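Local coordinates for CDGSH iron-sulfur domain-containing protein 3, mitochondrial (Homo sapiens, PDB 6AVJ), which binds two [2Fe-2S] clusters as a monomer, can pass them to the ferredoxins FDX1 and FDX2, and contributes to mitochondrial iron homeostasis, at residues A[15-19]-A[20-24]; A[78-81]-A[82-85]. The protein carries 2 engineered substitutions. All coordinates share one frame; numbering follows the deposited sequence.

Contact 1. Residues A[15-19]-A[20-24]; sequences ELVAG and KTYRW
Tyr22 reaches back across the turn to Leu16 and Val17, and its ring and hydroxyl make the side-chain contacts to both. CB sets CG anti to the carbonyl carbon and beside the backbone N (chi1 -63°), which aims the ring at the end of strand 12-16. Further out, the ring receives Leu16 on one face: methyl CD2 stands 3.9 Å from the ring centroid, only 12° off the normal, a CH-pi contact set over the middle of the ring rather than at its rim. Tyr22 CZ is the ring atom nearest that methyl, 3.8 Å from Leu16 CD2. At the tip, Tyr22 OH accepts a hydrogen bond from Val17 N (2.9 Å) and passes 3.6 Å from Val17 CB, whose side chain runs at about a right angle to the tyrosine. A water lying at the ring edge, in its plane, joins the same hydroxyl (2.7 Å from Tyr22 OH) to Glu15 O, to which it donates.

The chain reverses here through a type II beta turn from Val17 to Lys20, closed by Lys20 N donating to Val17 O at 3.0 Å. Gly19 sits at its third position with a positive phi, where a CB would press against the carbonyl O of Ala18. The turn belongs to the NEET fold and joins its two two-stranded antiparallel sheets, 12-16 pairing with 58-62 and 21-24 with 50-53. Thr57 OG1 accepts a hydrogen bond from Ala18 N, while Ala54 bonds through its backbone to Gly19 and Lys20. A second water, 2.7 Å from Gly19 O, donates to that carbonyl and is also hydrogen-bonded to Thr21 OG1.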
loop_
_atom_site.group_PDB
_atom_site.type_symbol
_atom_site.label_atom_id
_atom_site.label_comp_id
_atom_site.label_asym_id
_atom_site.label_seq_id
_atom_site.Cartn_x
_atom_site.Cartn_y
_atom_site.Cartn_z
ATOM N N GLU A 15 -1.967 13.557 3.264
ATOM C CA GLU A 15 -1.367 14.489 4.219
ATOM C C GLU A 15 -1.178 13.714 5.515
ATOM O O GLU A 15 -2.151 13.443 6.227
ATOM C CB GLU A 15 -2.241 15.732 4.411
ATOM C CG GLU A 15 -1.548 16.681 5.367
ATOM C CD GLU A 15 -2.234 18.028 5.517
ATOM O OE1 GLU A 15 -2.911 18.474 4.588
ATOM O OE2 GLU A 15 -2.045 18.630 6.573
ATOM N N LEU A 16 0.059 13.329 5.805
ATOM C CA LEU A 16 0.399 12.753 7.118
ATOM C C LEU A 16 0.472 13.824 8.197
ATOM O O LEU A 16 0.936 14.931 7.942
ATOM C CB LEU A 16 1.743 12.049 7.087
ATOM C CG LEU A 16 1.872 10.907 6.088
ATOM C CD1 LEU A 16 3.258 10.219 6.244
ATOM C CD2 LEU A 16 0.765 9.962 6.204
ATOM N N VAL A 17 0.041 13.465 9.403
ATOM C CA VAL A 17 -0.024 14.356 10.574
ATOM C C VAL A 17 0.995 13.861 11.596
ATOM O O VAL A 17 0.956 12.683 11.996
ATOM C CB VAL A 17 -1.438 14.374 11.169
ATOM C CG1 VAL A 17 -1.437 15.104 12.558
ATOM C CG2 VAL A 17 -2.430 15.010 10.183
ATOM N N ALA A 18 1.951 14.721 11.940
ATOM C CA ALA A 18 2.997 14.401 12.905
ATOM C C ALA A 18 2.382 13.830 14.179
ATOM O O ALA A 18 1.429 14.390 14.734
ATOM C CB ALA A 18 3.835 15.662 13.225
ATOM N N GLY A 19 2.890 12.658 14.583
ATOM C CA GLY A 19 2.456 11.980 15.776
ATOM C C GLY A 19 1.346 10.994 15.576
ATOM O O GLY A 19 0.919 10.345 16.547
ATOM N N LYS A 20 0.807 10.914 14.375
ATOM C CA LYS A 20 -0.351 10.072 14.137
ATOM C C LYS A 20 0.139 8.731 13.633
ATOM O O LYS A 20 1.115 8.664 12.877
ATOM C CB LYS A 20 -1.306 10.695 13.132
ATOM C CG LYS A 20 -2.596 9.934 12.976
ATOM C CD LYS A 20 -3.623 10.830 12.287
ATOM C CE LYS A 20 -4.842 10.069 11.809
ATOM N NZ LYS A 20 -5.814 11.053 11.254
ATOM N N THR A 21 -0.510 7.676 14.094
ATOM C CA THR A 21 -0.153 6.306 13.710
ATOM C C THR A 21 -0.979 5.861 12.518
ATOM O O THR A 21 -2.195 6.060 12.487
ATOM C CB THR A 21 -0.365 5.323 14.871
ATOM O OG1 THR A 21 0.559 5.656 15.893
ATOM C CG2 THR A 21 -0.115 3.875 14.419
ATOM N N TYR A 22 -0.306 5.268 11.534
ATOM C CA TYR A 22 -0.929 4.829 10.298
ATOM C C TYR A 22 -0.619 3.352 10.101
ATOM O O TYR A 22 0.383 2.846 10.627
ATOM C CB TYR A 22 -0.418 5.642 9.090
ATOM C CG TYR A 22 -0.745 7.130 9.157
ATOM C CD1 TYR A 22 0.091 8.029 9.826
ATOM C CD2 TYR A 22 -1.924 7.620 8.616
ATOM C CE1 TYR A 22 -0.234 9.388 9.924
ATOM C CE2 TYR A 22 -2.244 8.999 8.690
ATOM C CZ TYR A 22 -1.391 9.863 9.342
ATOM O OH TYR A 22 -1.719 11.204 9.429
ATOM N N ARG A 23 -1.468 2.683 9.298
ATOM C CA ARG A 23 -1.338 1.239 8.996
ATOM C C ARG A 23 -1.458 1.051 7.490
ATOM O O ARG A 23 -2.559 1.094 6.933
ATOM C CB ARG A 23 -2.371 0.417 9.742
ATOM C CG ARG A 23 -2.089 0.355 11.277
ATOM C CD ARG A 23 -3.202 -0.278 12.059
ATOM N NE ARG A 23 -2.819 -0.416 13.470
ATOM C CZ ARG A 23 -2.847 0.573 14.364
ATOM N NH1 ARG A 23 -3.260 1.788 14.020
ATOM N NH2 ARG A 23 -2.469 0.353 15.621
ATOM N N TRP A 24 -0.319 0.921 6.831
ATOM C CA TRP A 24 -0.297 0.834 5.376
ATOM C C TRP A 24 -0.734 -0.550 4.907
ATOM O O TRP A 24 -0.273 -1.564 5.427
ATOM C CB TRP A 24 1.093 1.096 4.850
ATOM C CG TRP A 24 1.266 0.947 3.338
ATOM C CD1 TRP A 24 0.703 1.723 2.392
ATOM C CD2 TRP A 24 2.107 0.021 2.652
ATOM N NE1 TRP A 24 1.128 1.346 1.145
ATOM C CE2 TRP A 24 2.008 0.303 1.284
ATOM C CE3 TRP A 24 2.982 -0.988 3.064
ATOM C CZ2 TRP A 24 2.689 -0.461 0.315
ATOM C CZ3 TRP A 24 3.666 -1.708 2.128
ATOM C CH2 TRP A 24 3.510 -1.455 0.761
HETATM O O HOH W 1 -3.798 11.884 7.917
HETATM O O HOH W 2 -0.185 8.036 17.520
#

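Contact 2. Residues A[78-81]-A[82-85]; sequences CRSE and RVQK. Engineered in segment 78-81: Cys78 (natural residue His). With FES (Fe2/s2 (inorganic) cluster), chain E.
Glu81 opens helix 81-84 and takes Lys85 N on its carbonyl O at 3.0 Å, while Lys85 CB, CG and CD pass over that same oxygen. Glu81 OE1 and Lys85 NZ stay 4.4 Å apart, beyond a salt bridge, bridged by a water that donates to the glutamate and accepts from the lysine.

Gln84 folds back over the start of the helix to reach Cys78: with chi2 at -54° its bent chain brings Gln84 NE2 to Cys78 O at 2.7 Å. The bond is nearly straight (166° at the hydrogen) and lies close to the plane of the Gln84 amide, while Gln84 CG packs 3.5 Å from Ser80 O. Shortened to an alanine, the residue would probably leave the Cys78 carbonyl without its amide donor, one of the ties between the ligand loop and the helix. Ser80 is the N-cap of this short helix, its OG accepting from Val83 N at 3.2 Å and also hydrogen-bonded to Thr77 O.

Cys78, an engineered replacement for histidine, binds iron FE1 of the [2Fe-2S] cluster through SG at 2.4 Å, the same iron that Cys74 ligates. Val83 CG1 rests 3.6 Å from Cys78 CA.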
loop_
_atom_site.group_PDB
_atom_site.type_symbol
_atom_site.label_atom_id
_atom_site.label_comp_id
_atom_site.label_asym_id
_atom_site.label_seq_id
_atom_site.Cartn_x
_atom_site.Cartn_y
_atom_site.Cartn_z
ATOM N N CYS A 78 5.841 1.517 -9.695
ATOM C CA CYS A 78 4.599 1.592 -10.476
ATOM C C CYS A 78 4.801 2.139 -11.871
ATOM O O CYS A 78 3.944 1.919 -12.731
ATOM C CB CYS A 78 3.546 2.493 -9.792
ATOM S SG CYS A 78 4.239 4.112 -9.225
ATOM N N ARG A 79 5.893 2.848 -12.105
ATOM C CA ARG A 79 6.153 3.410 -13.424
ATOM C C ARG A 79 6.716 2.379 -14.407
ATOM O O ARG A 79 6.744 2.612 -15.609
ATOM C CB ARG A 79 7.051 4.632 -13.300
ATOM C CG ARG A 79 6.379 5.741 -12.514
ATOM C CD ARG A 79 7.160 7.040 -12.505
ATOM N NE ARG A 79 6.263 8.178 -12.389
ATOM C CZ ARG A 79 5.756 8.628 -11.247
ATOM N NH1 ARG A 79 6.059 8.060 -10.085
ATOM N NH2 ARG A 79 4.944 9.669 -11.269
ATOM N N SER A 80 7.149 1.238 -13.892
ATOM C CA SER A 80 7.668 0.172 -14.738
ATOM C C SER A 80 6.576 -0.368 -15.662
ATOM O O SER A 80 5.379 -0.266 -15.378
ATOM C CB SER A 80 8.222 -0.963 -13.872
ATOM O OG SER A 80 7.202 -1.682 -13.194
ATOM N N GLU A 81 6.995 -0.933 -16.807
ATOM C CA GLU A 81 6.029 -1.610 -17.677
ATOM C C GLU A 81 5.431 -2.811 -16.977
ATOM O O GLU A 81 4.244 -3.138 -17.144
ATOM C CB GLU A 81 6.699 -2.027 -18.979
ATOM C CG GLU A 81 7.061 -0.859 -19.862
ATOM C CD GLU A 81 5.839 -0.082 -20.321
ATOM O OE1 GLU A 81 4.958 -0.676 -20.993
ATOM O OE2 GLU A 81 5.728 1.113 -19.992
ATOM N N ARG A 82 6.219 -3.461 -16.144
ATOM C CA ARG A 82 5.705 -4.618 -15.428
ATOM C C ARG A 82 4.445 -4.261 -14.618
ATOM O O ARG A 82 3.460 -4.999 -14.628
ATOM C CB ARG A 82 6.827 -5.159 -14.546
ATOM C CG ARG A 82 6.474 -6.336 -13.762
ATOM C CD ARG A 82 7.735 -7.052 -13.260
ATOM N NE ARG A 82 7.419 -8.386 -12.721
ATOM C CZ ARG A 82 7.485 -8.744 -11.437
ATOM N NH1 ARG A 82 7.877 -7.880 -10.502
ATOM N NH2 ARG A 82 7.160 -9.987 -11.090
ATOM N N VAL A 83 4.469 -3.150 -13.877
ATOM C CA VAL A 83 3.303 -2.793 -13.069
ATOM C C VAL A 83 2.200 -2.204 -13.942
ATOM O O VAL A 83 1.018 -2.461 -13.714
ATOM C CB VAL A 83 3.704 -1.825 -11.928
ATOM C CG1 VAL A 83 2.451 -1.252 -11.206
ATOM C CG2 VAL A 83 4.564 -2.568 -10.901
ATOM N N GLN A 84 2.542 -1.364 -14.917
ATOM C CA GLN A 84 1.476 -0.730 -15.677
ATOM C C GLN A 84 0.672 -1.753 -16.487
ATOM O O GLN A 84 -0.514 -1.538 -16.741
ATOM C CB GLN A 84 2.047 0.341 -16.589
ATOM C CG GLN A 84 2.430 1.643 -15.851
ATOM C CD GLN A 84 1.259 2.194 -15.041
ATOM O OE1 GLN A 84 0.200 2.503 -15.605
ATOM N NE2 GLN A 84 1.414 2.264 -13.719
ATOM N N LYS A 85 1.286 -2.874 -16.862
ATOM C CA LYS A 85 0.595 -3.945 -17.586
ATOM C C LYS A 85 -0.075 -4.935 -16.668
ATOM O O LYS A 85 -0.697 -5.878 -17.162
ATOM C CB LYS A 85 1.562 -4.721 -18.479
ATOM C CG LYS A 85 2.105 -3.933 -19.642
ATOM C CD LYS A 85 3.227 -4.716 -20.268
ATOM C CE LYS A 85 3.822 -4.021 -21.432
ATOM N NZ LYS A 85 4.773 -4.967 -21.989
HETATM FE FE1 FES E . 4.336 3.788 -6.865
HETATM FE FE2 FES E . 3.700 1.316 -5.781
HETATM S S1 FES E . 2.331 2.985 -6.317
HETATM S S2 FES E . 5.689 2.155 -6.254
HETATM O O HOH W 3 6.263 -2.384 -22.956
#

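How the contacts relate
Contact 1 closes before contact 2 opens, and the two lie on opposite sides of the chain's centre, their centres about 27 Å apart and their nearest atoms about 11 Å. They share no helix or strand. Residues 15-24 join the two small antiparallel sheets through strands 12-16 and 21-24, whereas residues 78-85 run from the second cluster site into helix 81-84 near the C-terminus. Contact 1 leads towards the first cluster, whose ligand Cys25 directly follows Trp24; contact 2 contains a ligand of the second. Trp24 NE1 is hydrogen-bonded to Cys63 O, so the two cluster regions of this monomer are joined directly by that bond.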